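Leukotriene A-4 hydrolase (Saccharomyces cerevisiae, PDB 2XQ0) is a zinc-dependent aminopeptidase of the M1 family that preferentially cleaves di- and tripeptides and also has low epoxide hydrolase activity in vitro. Local coordinates at residues Q128-K133 with V268-Y273; G208-D213 with M281-P286; G584-G587 with F591-P594; P229-D234 with I264-D269. All blocks are in the same frame, centred on the assembly; numbering follows the deposited sequence.

Interaction 1. Residues Q128-K133 with V268-Y273. With BES (2-(3-amino-2-hydroxy-4-phenyl-butyrylamino)-4-methyl-pentanoic acid), chain B.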
loop_
_atom_site.group_PDB
_atom_site.type_symbol
_atom_site.label_atom_id
_atom_site.label_comp_id
_atom_site.label_asym_id
_atom_site.label_seq_id
_atom_site.Cartn_x
_atom_site.Cartn_y
_atom_site.Cartn_z
ATOM N N GLN A 128 11.640 -10.734 -3.865
ATOM C CA GLN A 128 12.712 -10.174 -4.670
ATOM C C GLN A 128 14.065 -10.506 -4.014
ATOM O O GLN A 128 14.234 -10.352 -2.796
ATOM C CB GLN A 128 12.575 -8.658 -4.883
ATOM C CG GLN A 128 13.635 -8.146 -5.914
ATOM C CD GLN A 128 13.753 -6.626 -6.000
ATOM O OE1 GLN A 128 13.091 -5.888 -5.270
ATOM N NE2 GLN A 128 14.606 -6.155 -6.904
ATOM N N TRP A 129 15.013 -10.986 -4.817
ATOM C CA TRP A 129 16.350 -11.314 -4.315
ATOM C C TRP A 129 17.346 -10.335 -4.873
ATOM O O TRP A 129 17.330 -10.062 -6.068
ATOM C CB TRP A 129 16.780 -12.724 -4.750
ATOM C CG TRP A 129 15.870 -13.823 -4.274
ATOM C CD1 TRP A 129 14.739 -14.269 -4.879
ATOM C CD2 TRP A 129 16.031 -14.611 -3.088
ATOM N NE1 TRP A 129 14.177 -15.291 -4.142
ATOM C CE2 TRP A 129 14.951 -15.517 -3.037
ATOM C CE3 TRP A 129 16.983 -14.635 -2.062
ATOM C CZ2 TRP A 129 14.796 -16.440 -2.008
ATOM C CZ3 TRP A 129 16.828 -15.555 -1.037
ATOM C CH2 TRP A 129 15.743 -16.451 -1.023
ATOM N N LEU A 130 18.216 -9.816 -4.010
ATOM C CA LEU A 130 19.352 -9.016 -4.444
ATOM C C LEU A 130 20.660 -9.695 -4.065
ATOM O O LEU A 130 20.792 -10.211 -2.955
ATOM C CB LEU A 130 19.300 -7.621 -3.814
ATOM C CG LEU A 130 18.192 -6.700 -4.324
ATOM C CD1 LEU A 130 16.954 -6.826 -3.461
ATOM C CD2 LEU A 130 18.665 -5.267 -4.337
ATOM N N ASN A 131 21.623 -9.696 -4.981
ATOM C CA ASN A 131 22.962 -10.214 -4.688
ATOM C C ASN A 131 23.918 -9.148 -4.137
ATOM O O ASN A 131 23.586 -7.962 -4.123
ATOM C CB ASN A 131 23.568 -10.885 -5.923
ATOM C CG ASN A 131 23.729 -9.927 -7.091
ATOM O OD1 ASN A 131 24.184 -8.796 -6.921
ATOM N ND2 ASN A 131 23.360 -10.380 -8.284
ATOM N N SER A 132 25.097 -9.595 -3.691
ATOM C CA SER A 132 26.142 -8.742 -3.081
ATOM C C SER A 132 26.420 -7.422 -3.795
ATOM O O SER A 132 26.691 -6.410 -3.152
ATOM C CB SER A 132 27.473 -9.507 -2.972
ATOM O OG SER A 132 27.455 -10.481 -1.939
ATOM N N LYS A 133 26.388 -7.447 -5.122
ATOM C CA LYS A 133 26.737 -6.283 -5.927
ATOM C C LYS A 133 25.590 -5.287 -6.086
ATOM O O LYS A 133 25.808 -4.146 -6.492
ATOM C CB LYS A 133 27.206 -6.734 -7.311
ATOM C CG LYS A 133 28.495 -7.530 -7.305
ATOM C CD LYS A 133 29.559 -6.808 -8.107
ATOM C CE LYS A 133 29.686 -5.355 -7.661
ATOM N NZ LYS A 133 30.619 -4.585 -8.528
ATOM N N VAL A 268 15.407 -1.972 1.006
ATOM C CA VAL A 268 16.363 -1.641 -0.050
ATOM C C VAL A 268 15.720 -0.710 -1.075
ATOM O O VAL A 268 14.497 -0.612 -1.163
ATOM C CB VAL A 268 16.906 -2.923 -0.755
ATOM C CG1 VAL A 268 17.728 -3.757 0.219
ATOM C CG2 VAL A 268 15.764 -3.751 -1.323
ATOM N N ASP A 269 16.543 -0.042 -1.872
ATOM C CA ASP A 269 16.026 0.968 -2.792
ATOM C C ASP A 269 15.073 0.431 -3.875
ATOM O O ASP A 269 14.246 1.180 -4.387
ATOM C CB ASP A 269 17.178 1.804 -3.379
ATOM C CG ASP A 269 18.134 2.313 -2.299
ATOM O OD1 ASP A 269 17.911 3.417 -1.757
ATOM O OD2 ASP A 269 19.111 1.597 -1.981
ATOM N N SER A 270 15.151 -0.865 -4.186
ATOM C CA SER A 270 14.241 -1.471 -5.171
ATOM C C SER A 270 12.805 -1.675 -4.677
ATOM O O SER A 270 11.917 -2.071 -5.443
ATOM C CB SER A 270 14.790 -2.815 -5.659
ATOM O OG SER A 270 14.895 -3.748 -4.595
ATOM N N TYR A 271 12.565 -1.405 -3.401
ATOM C CA TYR A 271 11.239 -1.610 -2.850
ATOM C C TYR A 271 10.179 -0.795 -3.620
ATOM O O TYR A 271 10.321 0.416 -3.784
ATOM C CB TYR A 271 11.228 -1.285 -1.356
ATOM C CG TYR A 271 9.954 -1.722 -0.685
ATOM C CD1 TYR A 271 9.690 -3.066 -0.473
ATOM C CD2 TYR A 271 9.017 -0.791 -0.260
ATOM C CE1 TYR A 271 8.524 -3.475 0.134
ATOM C CE2 TYR A 271 7.845 -1.187 0.339
ATOM C CZ TYR A 271 7.604 -2.529 0.533
ATOM O OH TYR A 271 6.444 -2.917 1.134
ATOM N N PRO A 272 9.109 -1.460 -4.088
ATOM C CA PRO A 272 8.182 -0.853 -5.056
ATOM C C PRO A 272 6.964 -0.124 -4.474
ATOM O O PRO A 272 6.289 0.589 -5.217
ATOM C CB PRO A 272 7.713 -2.063 -5.872
ATOM C CG PRO A 272 7.723 -3.187 -4.866
ATOM C CD PRO A 272 8.815 -2.888 -3.866
ATOM N N TYR A 273 6.667 -0.303 -3.192
ATOM C CA TYR A 273 5.535 0.390 -2.592
ATOM C C TYR A 273 6.042 1.427 -1.618
ATOM O O TYR A 273 7.245 1.509 -1.375
ATOM C CB TYR A 273 4.580 -0.604 -1.925
ATOM C CG TYR A 273 4.043 -1.618 -2.909
ATOM C CD1 TYR A 273 2.885 -1.373 -3.626
ATOM C CD2 TYR A 273 4.720 -2.806 -3.147
ATOM C CE1 TYR A 273 2.406 -2.289 -4.543
ATOM C CE2 TYR A 273 4.251 -3.725 -4.058
ATOM C CZ TYR A 273 3.094 -3.465 -4.756
ATOM O OH TYR A 273 2.626 -4.388 -5.668
HETATM N N2 BES B . -0.381 -2.619 1.506
HETATM C C1 BES B . -0.697 -1.369 0.847
HETATM C C6 BES B . -0.063 -1.332 -0.545
HETATM C C7 BES B . -0.656 -2.418 -1.415
HETATM C C8 BES B . -2.034 -2.594 -1.455
HETATM C C12 BES B . 0.174 -3.251 -2.160
HETATM C C9 BES B . -2.584 -3.595 -2.248
HETATM C C11 BES B . -0.378 -4.255 -2.952
HETATM C C10 BES B . -1.758 -4.426 -2.998
HETATM C C2 BES B . -0.216 -0.170 1.675
HETATM O O2 BES B . -0.734 -0.117 3.011
HETATM C C3 BES B . -0.620 1.062 0.936
HETATM O O3 BES B . -1.797 1.425 0.881
HETATM N N1 BES B . 0.438 1.633 0.374
HETATM C C4 BES B . 0.487 2.836 -0.430
HETATM C C13 BES B . 0.897 3.911 0.569
HETATM C C14 BES B . -0.043 5.108 0.569
HETATM C C15 BES B . 0.074 5.866 1.887
HETATM C C16 BES B . -1.489 4.701 0.297
HETATM C C5 BES B . 1.600 2.641 -1.421
HETATM O O1 BES B . 1.561 3.260 -2.508
HETATM O O4 BES B . 2.531 1.852 -1.119
#
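Val268 and Leu130 meet tip to tip, CG2 of the valine against CD1 of the leucine at 3.9 Å, which makes the apolar half of this contact. Val268 also opens a type I beta turn: its O takes the backbone N of Tyr271 at 3.1 Å, and the fold-back presents Ser270 to strand 127-130, an outer strand of a small antiparallel sheet. The turn belongs to the M1 catalytic domain and the strand to the N-terminal domain, so the contact stitches two domains together. With chi1 at 62°, Ser270 OG lies between its own backbone N and carbonyl carbon and donates to Gln128 OE1 at 2.9 Å. The hydroxyl comes in from above the carbonyl plane, 37° out of it. Gln128 reaches it on an extended chain, and an alanine here would probably leave the buried Ser270 hydroxyl without that acceptor. Tyr271 turns back from the strand and sets its ring against Phe143. Pro272 and Tyr273 then carry the loop into the substrate-binding site, where one face of the Tyr273 ring takes the bestatin phenyl group, CE1 lying 3.4 Å from C12 of the inhibitor.

Interaction 2. Residues G208-D213 with M281-P286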
loop_
_atom_site.group_PDB
_atom_site.type_symbol
_atom_site.label_atom_id
_atom_site.label_comp_id
_atom_site.label_asym_id
_atom_site.label_seq_id
_atom_site.Cartn_x
_atom_site.Cartn_y
_atom_site.Cartn_z
ATOM N N GLY A 208 5.104 -11.287 6.420
ATOM C CA GLY A 208 6.223 -10.534 5.894
ATOM C C GLY A 208 7.525 -11.162 6.327
ATOM O O GLY A 208 7.650 -11.624 7.469
ATOM N N ILE A 209 8.480 -11.217 5.405
ATOM C CA ILE A 209 9.813 -11.711 5.740
ATOM C C ILE A 209 10.863 -10.922 4.983
ATOM O O ILE A 209 10.668 -10.576 3.813
ATOM C CB ILE A 209 9.953 -13.222 5.414
ATOM C CG1 ILE A 209 11.349 -13.720 5.797
ATOM C CG2 ILE A 209 9.740 -13.456 3.938
ATOM C CD1 ILE A 209 11.475 -15.228 5.773
ATOM N N ALA A 210 11.977 -10.622 5.642
ATOM C CA ALA A 210 13.135 -10.056 4.937
ATOM C C ALA A 210 14.405 -10.580 5.575
ATOM O O ALA A 210 14.426 -10.903 6.765
ATOM C CB ALA A 210 13.127 -8.548 4.962
ATOM N N SER A 211 15.458 -10.677 4.783
ATOM C CA SER A 211 16.733 -11.103 5.337
ATOM C C SER A 211 17.835 -10.431 4.589
ATOM O O SER A 211 17.818 -10.364 3.356
ATOM C CB SER A 211 16.885 -12.613 5.268
ATOM O OG SER A 211 18.132 -13.016 5.827
ATOM N N GLY A 212 18.772 -9.896 5.350
ATOM C CA GLY A 212 19.950 -9.278 4.783
ATOM C C GLY A 212 20.782 -8.687 5.884
ATOM O O GLY A 212 20.579 -8.979 7.062
ATOM N N ASP A 213 21.739 -7.854 5.496
ATOM C CA ASP A 213 22.612 -7.208 6.464
ATOM C C ASP A 213 21.840 -6.109 7.169
ATOM O O ASP A 213 21.923 -4.940 6.810
ATOM C CB ASP A 213 23.859 -6.639 5.780
ATOM C CG ASP A 213 24.814 -6.006 6.760
ATOM O OD1 ASP A 213 24.664 -6.265 7.971
ATOM O OD2 ASP A 213 25.703 -5.246 6.319
ATOM N N MET A 281 5.935 -5.448 11.785
ATOM C CA MET A 281 7.074 -5.053 10.955
ATOM C C MET A 281 6.607 -4.366 9.692
ATOM O O MET A 281 6.530 -4.982 8.649
ATOM C CB MET A 281 7.959 -6.261 10.593
ATOM C CG MET A 281 9.338 -5.916 9.996
ATOM S SD MET A 281 10.387 -4.822 11.002
ATOM C CE MET A 281 10.599 -5.858 12.463
ATOM N N THR A 282 6.292 -3.086 9.798
ATOM C CA THR A 282 5.943 -2.285 8.633
ATOM C C THR A 282 7.121 -2.267 7.660
ATOM O O THR A 282 8.256 -2.035 8.062
ATOM C CB THR A 282 5.596 -0.843 9.100
ATOM O OG1 THR A 282 4.296 -0.861 9.698
ATOM C CG2 THR A 282 5.589 0.134 7.921
ATOM N N PHE A 283 6.861 -2.521 6.381
ATOM C CA PHE A 283 7.890 -2.435 5.362
ATOM C C PHE A 283 7.785 -1.042 4.792
ATOM O O PHE A 283 6.697 -0.596 4.445
ATOM C CB PHE A 283 7.675 -3.461 4.249
ATOM C CG PHE A 283 8.129 -4.848 4.586
ATOM C CD1 PHE A 283 8.064 -5.331 5.883
ATOM C CD2 PHE A 283 8.599 -5.690 3.585
ATOM C CE1 PHE A 283 8.480 -6.621 6.187
ATOM C CE2 PHE A 283 9.016 -6.979 3.879
ATOM C CZ PHE A 283 8.959 -7.446 5.185
ATOM N N ALA A 284 8.906 -0.330 4.725
ATOM C CA ALA A 284 8.884 1.048 4.244
ATOM C C ALA A 284 9.920 1.317 3.143
ATOM O O ALA A 284 10.990 0.708 3.132
ATOM C CB ALA A 284 9.079 2.010 5.414
ATOM N N THR A 285 9.580 2.214 2.214
ATOM C CA THR A 285 10.496 2.690 1.173
ATOM C C THR A 285 11.524 3.642 1.793
ATOM O O THR A 285 11.184 4.472 2.640
ATOM C CB THR A 285 9.722 3.423 0.030
ATOM O OG1 THR A 285 10.632 3.955 -0.940
ATOM C CG2 THR A 285 8.856 4.560 0.584
ATOM N N PRO A 286 12.790 3.513 1.387
ATOM C CA PRO A 286 13.837 4.438 1.845
ATOM C C PRO A 286 13.605 5.857 1.343
ATOM O O PRO A 286 14.207 6.789 1.864
ATOM C CB PRO A 286 15.118 3.887 1.208
ATOM C CG PRO A 286 14.762 2.587 0.603
ATOM C CD PRO A 286 13.290 2.511 0.432
#
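Phe283 pushes CZ, the end of its ring, up to the backbone of strand 209-211, and nearly everything that touches here is that one side chain. CZ comes within 3.8 Å of Ile209 N and as close again to Ile209 O, while Ile209 C lies at the ring edge, in its plane. With chi1 at -80°, CG is anti to the carbonyl carbon of Phe283, and this carries the ring across from strand 282-284 to the other strand. Gly208 belongs to the tight part too: a beta carbon there would point at the ring and fall about 3.4 Å from Phe283 CE1, which is consistent with a glycine at this place. Ala210 is more relaxed, its CB standing 4.3 Å from Phe283 CZ, and the methyl also packs on Leu265 and Val178.

Beyond Ala210 the contact is loose. The two chains diverge, with Asp213 CA some 15.3 Å from Pro286 CA, and the partly exposed Asp213 turns to Pro229 instead. The contact joins two sheets: strand 209-211 is an inner member of the four-stranded antiparallel sheet, and strand 282-284 is part of the mixed sheet of the catalytic domain, whose substrate-site residue Met276 packs close to the Phe283 side chain. Ile209 N already has its hydrogen-bond partner in Ser144. The ring therefore meets an N-H that is served elsewhere, and what joins the sheets at this point is shape and van der Waals contact, without polar pairing.

Interaction 3. Residues G584-G587 with F591-P594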
loop_
_atom_site.group_PDB
_atom_site.type_symbol
_atom_site.label_atom_id
_atom_site.label_comp_id
_atom_site.label_asym_id
_atom_site.label_seq_id
_atom_site.Cartn_x
_atom_site.Cartn_y
_atom_site.Cartn_z
ATOM N N GLY A 584 17.660 5.575 -11.907
ATOM C CA GLY A 584 18.484 4.421 -11.614
ATOM C C GLY A 584 18.789 4.333 -10.134
ATOM O O GLY A 584 19.495 3.424 -9.686
ATOM N N THR A 585 18.252 5.284 -9.373
ATOM C CA THR A 585 18.518 5.353 -7.939
ATOM C C THR A 585 17.287 5.002 -7.091
ATOM O O THR A 585 17.421 4.698 -5.907
ATOM C CB THR A 585 19.077 6.748 -7.525
ATOM O OG1 THR A 585 18.012 7.699 -7.444
ATOM C CG2 THR A 585 20.125 7.238 -8.535
ATOM N N VAL A 586 16.099 5.040 -7.696
ATOM C CA VAL A 586 14.858 4.699 -6.991
ATOM C C VAL A 586 14.109 3.531 -7.642
ATOM O O VAL A 586 14.251 3.282 -8.834
ATOM C CB VAL A 586 13.897 5.922 -6.850
ATOM C CG1 VAL A 586 14.533 7.018 -5.997
ATOM C CG2 VAL A 586 13.499 6.467 -8.216
ATOM N N GLY A 587 13.309 2.824 -6.845
ATOM C CA GLY A 587 12.543 1.682 -7.324
ATOM C C GLY A 587 11.055 1.769 -7.008
ATOM O O GLY A 587 10.256 0.955 -7.476
ATOM N N PHE A 591 7.204 6.590 -8.548
ATOM C CA PHE A 591 8.155 7.483 -9.228
ATOM C C PHE A 591 8.690 6.885 -10.521
ATOM O O PHE A 591 8.787 7.573 -11.544
ATOM C CB PHE A 591 9.337 7.849 -8.325
ATOM C CG PHE A 591 8.932 8.421 -6.995
ATOM C CD1 PHE A 591 8.059 9.490 -6.925
ATOM C CD2 PHE A 591 9.439 7.887 -5.815
ATOM C CE1 PHE A 591 7.687 10.012 -5.702
ATOM C CE2 PHE A 591 9.069 8.410 -4.587
ATOM C CZ PHE A 591 8.196 9.466 -4.533
ATOM N N VAL A 592 9.032 5.600 -10.457
ATOM C CA VAL A 592 9.610 4.865 -11.578
ATOM C C VAL A 592 8.706 4.800 -12.815
ATOM O O VAL A 592 9.140 5.157 -13.915
ATOM C CB VAL A 592 10.018 3.442 -11.141
ATOM C CG1 VAL A 592 10.401 2.578 -12.341
ATOM C CG2 VAL A 592 11.160 3.510 -10.133
ATOM N N ARG A 593 7.463 4.350 -12.642
ATOM C CA ARG A 593 6.530 4.229 -13.767
ATOM C C ARG A 593 6.294 5.568 -14.465
ATOM O O ARG A 593 6.481 5.689 -15.679
ATOM C CB ARG A 593 5.188 3.653 -13.316
ATOM C CG ARG A 593 5.212 2.194 -12.951
ATOM C CD ARG A 593 3.806 1.691 -12.687
ATOM N NE ARG A 593 3.034 1.584 -13.921
ATOM C CZ ARG A 593 1.856 0.972 -14.012
ATOM N NH1 ARG A 593 1.312 0.412 -12.934
ATOM N NH2 ARG A 593 1.227 0.913 -15.183
ATOM N N PRO A 594 5.861 6.580 -13.701
ATOM C CA PRO A 594 5.629 7.884 -14.318
ATOM C C PRO A 594 6.925 8.469 -14.863
ATOM O O PRO A 594 6.903 9.153 -15.883
ATOM C CB PRO A 594 5.133 8.749 -13.148
ATOM C CG PRO A 594 4.666 7.779 -12.109
ATOM C CD PRO A 594 5.540 6.572 -12.261
#
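Val592 is turned so that CG1 lies anti to its backbone N, chi1 170°, and this swings CG2 out beside that N and straight at the loop 584-587. There CG2 lands 3.4 Å from Val586 O and 3.6 Å from Gly587 C, packed against the backbone where the loop is about to lead into the helix. The Val586 side chain closes in from the same loop, its CG2 4.2 Å from CG2 of Val592. That same Val586 methyl touches Phe591 too, but at the root of the side chain, 4.4 Å from CB, for chi1 of -54° takes the phenylalanine ring off toward Ala557 and Glu558 of helix 557-569.

This is a tight connection between two consecutive helices of the helical C-terminal domain: helix 576-582 ends, the loop turns, and helix 589-600 starts off, with its first turn packing back on the loop that precedes it. Gly587 meets Val592 through its backbone. Further along, Pro594 has no N-H to give to the preceding turn, and the helix is kinked at that point.

Val592 also touches Leu583 and Cys622 and Val626 of helix 620-629. On the side facing the catalytic domain, Val586 and Phe591 both rest on Thr287, and the CA of Gly587 lies about 6 Å from the nearest side-chain atom of the substrate-site residue Pro272.

Interaction 4. Residues P229-D234 with I264-D269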
loop_
_atom_site.group_PDB
_atom_site.type_symbol
_atom_site.label_atom_id
_atom_site.label_comp_id
_atom_site.label_asym_id
_atom_site.label_seq_id
_atom_site.Cartn_x
_atom_site.Cartn_y
_atom_site.Cartn_z
ATOM N N PRO A 229 23.063 -0.954 7.694
ATOM C CA PRO A 229 23.875 -0.116 8.588
ATOM C C PRO A 229 24.145 1.298 8.049
ATOM O O PRO A 229 24.062 2.261 8.816
ATOM C CB PRO A 229 25.174 -0.912 8.725
ATOM C CG PRO A 229 24.731 -2.362 8.543
ATOM C CD PRO A 229 23.622 -2.311 7.525
ATOM N N PHE A 230 24.432 1.433 6.756
ATOM C CA PHE A 230 24.855 2.730 6.229
ATOM C C PHE A 230 23.777 3.797 6.393
ATOM O O PHE A 230 24.071 4.999 6.468
ATOM C CB PHE A 230 25.296 2.624 4.764
ATOM C CG PHE A 230 24.160 2.602 3.782
ATOM C CD1 PHE A 230 23.666 3.788 3.246
ATOM C CD2 PHE A 230 23.586 1.400 3.391
ATOM C CE1 PHE A 230 22.618 3.773 2.340
ATOM C CE2 PHE A 230 22.534 1.377 2.482
ATOM C CZ PHE A 230 22.043 2.563 1.961
ATOM N N ARG A 231 22.531 3.348 6.476
ATOM C CA ARG A 231 21.383 4.247 6.512
ATOM C C ARG A 231 20.730 4.283 7.896
ATOM O O ARG A 231 19.787 5.047 8.134
ATOM C CB ARG A 231 20.360 3.775 5.471
ATOM C CG ARG A 231 19.081 4.577 5.426
ATOM C CD ARG A 231 18.557 4.650 4.009
ATOM N NE ARG A 231 18.425 3.326 3.417
ATOM C CZ ARG A 231 18.530 3.087 2.115
ATOM N NH1 ARG A 231 18.776 4.087 1.272
ATOM N NH2 ARG A 231 18.384 1.854 1.654
ATOM N N LEU A 232 21.237 3.462 8.806
ATOM C CA LEU A 232 20.594 3.259 10.111
ATOM C C LEU A 232 20.348 4.538 10.906
ATOM O O LEU A 232 19.229 4.804 11.344
ATOM C CB LEU A 232 21.377 2.242 10.945
ATOM C CG LEU A 232 20.791 1.974 12.332
ATOM C CD1 LEU A 232 19.488 1.184 12.229
ATOM C CD2 LEU A 232 21.804 1.231 13.198
ATOM N N LYS A 233 21.379 5.352 11.096
ATOM C CA LYS A 233 21.193 6.555 11.891
ATOM C C LYS A 233 20.310 7.589 11.200
ATOM O O LYS A 233 19.559 8.292 11.858
ATOM C CB LYS A 233 22.541 7.149 12.319
ATOM C CG LYS A 233 23.276 6.265 13.302
ATOM C CD LYS A 233 22.589 6.253 14.675
ATOM C CE LYS A 233 22.896 4.959 15.444
ATOM N NZ LYS A 233 22.350 5.042 16.834
ATOM N N ASP A 234 20.356 7.668 9.875
ATOM C CA ASP A 234 19.454 8.581 9.182
ATOM C C ASP A 234 17.999 8.173 9.429
ATOM O O ASP A 234 17.119 9.022 9.620
ATOM C CB ASP A 234 19.721 8.590 7.675
ATOM C CG ASP A 234 21.017 9.300 7.303
ATOM O OD1 ASP A 234 21.475 10.156 8.080
ATOM O OD2 ASP A 234 21.577 9.003 6.224
ATOM N N ILE A 264 9.583 -0.758 12.263
ATOM C CA ILE A 264 9.649 -0.382 10.857
ATOM C C ILE A 264 10.903 -0.959 10.188
ATOM O O ILE A 264 12.002 -0.798 10.701
ATOM C CB ILE A 264 9.646 1.142 10.715
ATOM C CG1 ILE A 264 8.386 1.726 11.356
ATOM C CG2 ILE A 264 9.792 1.564 9.216
ATOM C CD1 ILE A 264 8.429 3.226 11.528
ATOM N N LEU A 265 10.727 -1.643 9.055
ATOM C CA LEU A 265 11.846 -2.069 8.218
ATOM C C LEU A 265 11.983 -1.087 7.073
ATOM O O LEU A 265 11.062 -0.956 6.277
ATOM C CB LEU A 265 11.594 -3.471 7.626
ATOM C CG LEU A 265 12.578 -3.912 6.535
ATOM C CD1 LEU A 265 13.955 -4.070 7.108
ATOM C CD2 LEU A 265 12.134 -5.230 5.852
ATOM N N VAL A 266 13.115 -0.383 6.988
ATOM C CA VAL A 266 13.337 0.525 5.872
ATOM C C VAL A 266 14.069 -0.272 4.818
ATOM O O VAL A 266 15.240 -0.623 4.984
ATOM C CB VAL A 266 14.122 1.802 6.257
ATOM C CG1 VAL A 266 14.448 2.600 5.013
ATOM C CG2 VAL A 266 13.296 2.663 7.235
ATOM N N ASN A 267 13.354 -0.596 3.746
ATOM C CA ASN A 267 13.830 -1.579 2.787
ATOM C C ASN A 267 14.908 -1.066 1.844
ATOM O O ASN A 267 15.264 0.118 1.870
ATOM C CB ASN A 267 12.651 -2.115 1.979
ATOM C CG ASN A 267 12.291 -3.531 2.350
ATOM O OD1 ASN A 267 13.162 -4.369 2.566
ATOM N ND2 ASN A 267 11.000 -3.812 2.412
ATOM N N VAL A 268 15.407 -1.972 1.006
ATOM C CA VAL A 268 16.363 -1.641 -0.050
ATOM C C VAL A 268 15.720 -0.710 -1.075
ATOM O O VAL A 268 14.497 -0.612 -1.163
ATOM C CB VAL A 268 16.906 -2.923 -0.755
ATOM C CG1 VAL A 268 17.728 -3.757 0.219
ATOM C CG2 VAL A 268 15.764 -3.751 -1.323
ATOM N N ASP A 269 16.543 -0.042 -1.872
ATOM C CA ASP A 269 16.026 0.968 -2.792
ATOM C C ASP A 269 15.073 0.431 -3.875
ATOM O O ASP A 269 14.246 1.180 -4.387
ATOM C CB ASP A 269 17.178 1.804 -3.379
ATOM C CG ASP A 269 18.134 2.313 -2.299
ATOM O OD1 ASP A 269 17.911 3.417 -1.757
ATOM O OD2 ASP A 269 19.111 1.597 -1.981
#
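Arg231 lies near the start of helix 229-239, where Leu232 N bonds to Pro229 O at 3.1 Å, and faces residues 266-269 as strand 264-266 runs out into its loop. Its chain is bent at chi2 and again at chi3, 53°, which folds the guanidinium over toward Asp269. NH1 gives a salt-bridging hydrogen bond of 3.2 Å to Asp269 OD1, with an angle of 151° at the hydrogen. The guanidinium and carboxylate planes stand 66° apart, and only the NH1 to OD1 pair is a bond, not the flat two-bond arrangement. Phe230 lies over one face of the group, its CZ over the centre and 3.5 Å above the plane. On the strand side, CG1 of Val266 lies 4.3 Å from Arg231 NE, an apolar flank. Without the carboxylate, as with an alanine at Asp269, Arg231 would probably lose its nearest acidic partner and its guanidinium be freer to turn; Glu228 is only a long, weak partner. Strands 223-227 and 264-266, adjacent and parallel, are joined through helices 229-239 and 243-253 in a beta-alpha-beta crossover; strand 282-284 flanks 264-266 on the other side, and helix 229-239 sets Arg231 against Pro286 beyond it.

Interactions 1, 2 and 4 cluster within 9 to 12 Å of one another, centre to centre, around the mixed sheet of the catalytic domain. Along the chain, interaction 4 is nested in the loop closed by interaction 2, and their strands 264-266 and 282-284 are sheet neighbours. Interaction 1 crosses interaction 2 and shares Val268 and Asp269 with interaction 4, so one loop faces both the small antiparallel sheet and helix 229-239. Interaction 3 comes later, in the helical C-terminal domain, yet lies about 13 Å, centre to centre, from interaction 1, where Thr585 and Gly587 touch Asp269 and Pro272. The loop 268-273, which leads into the bestatin site, thus lies where three domains come together.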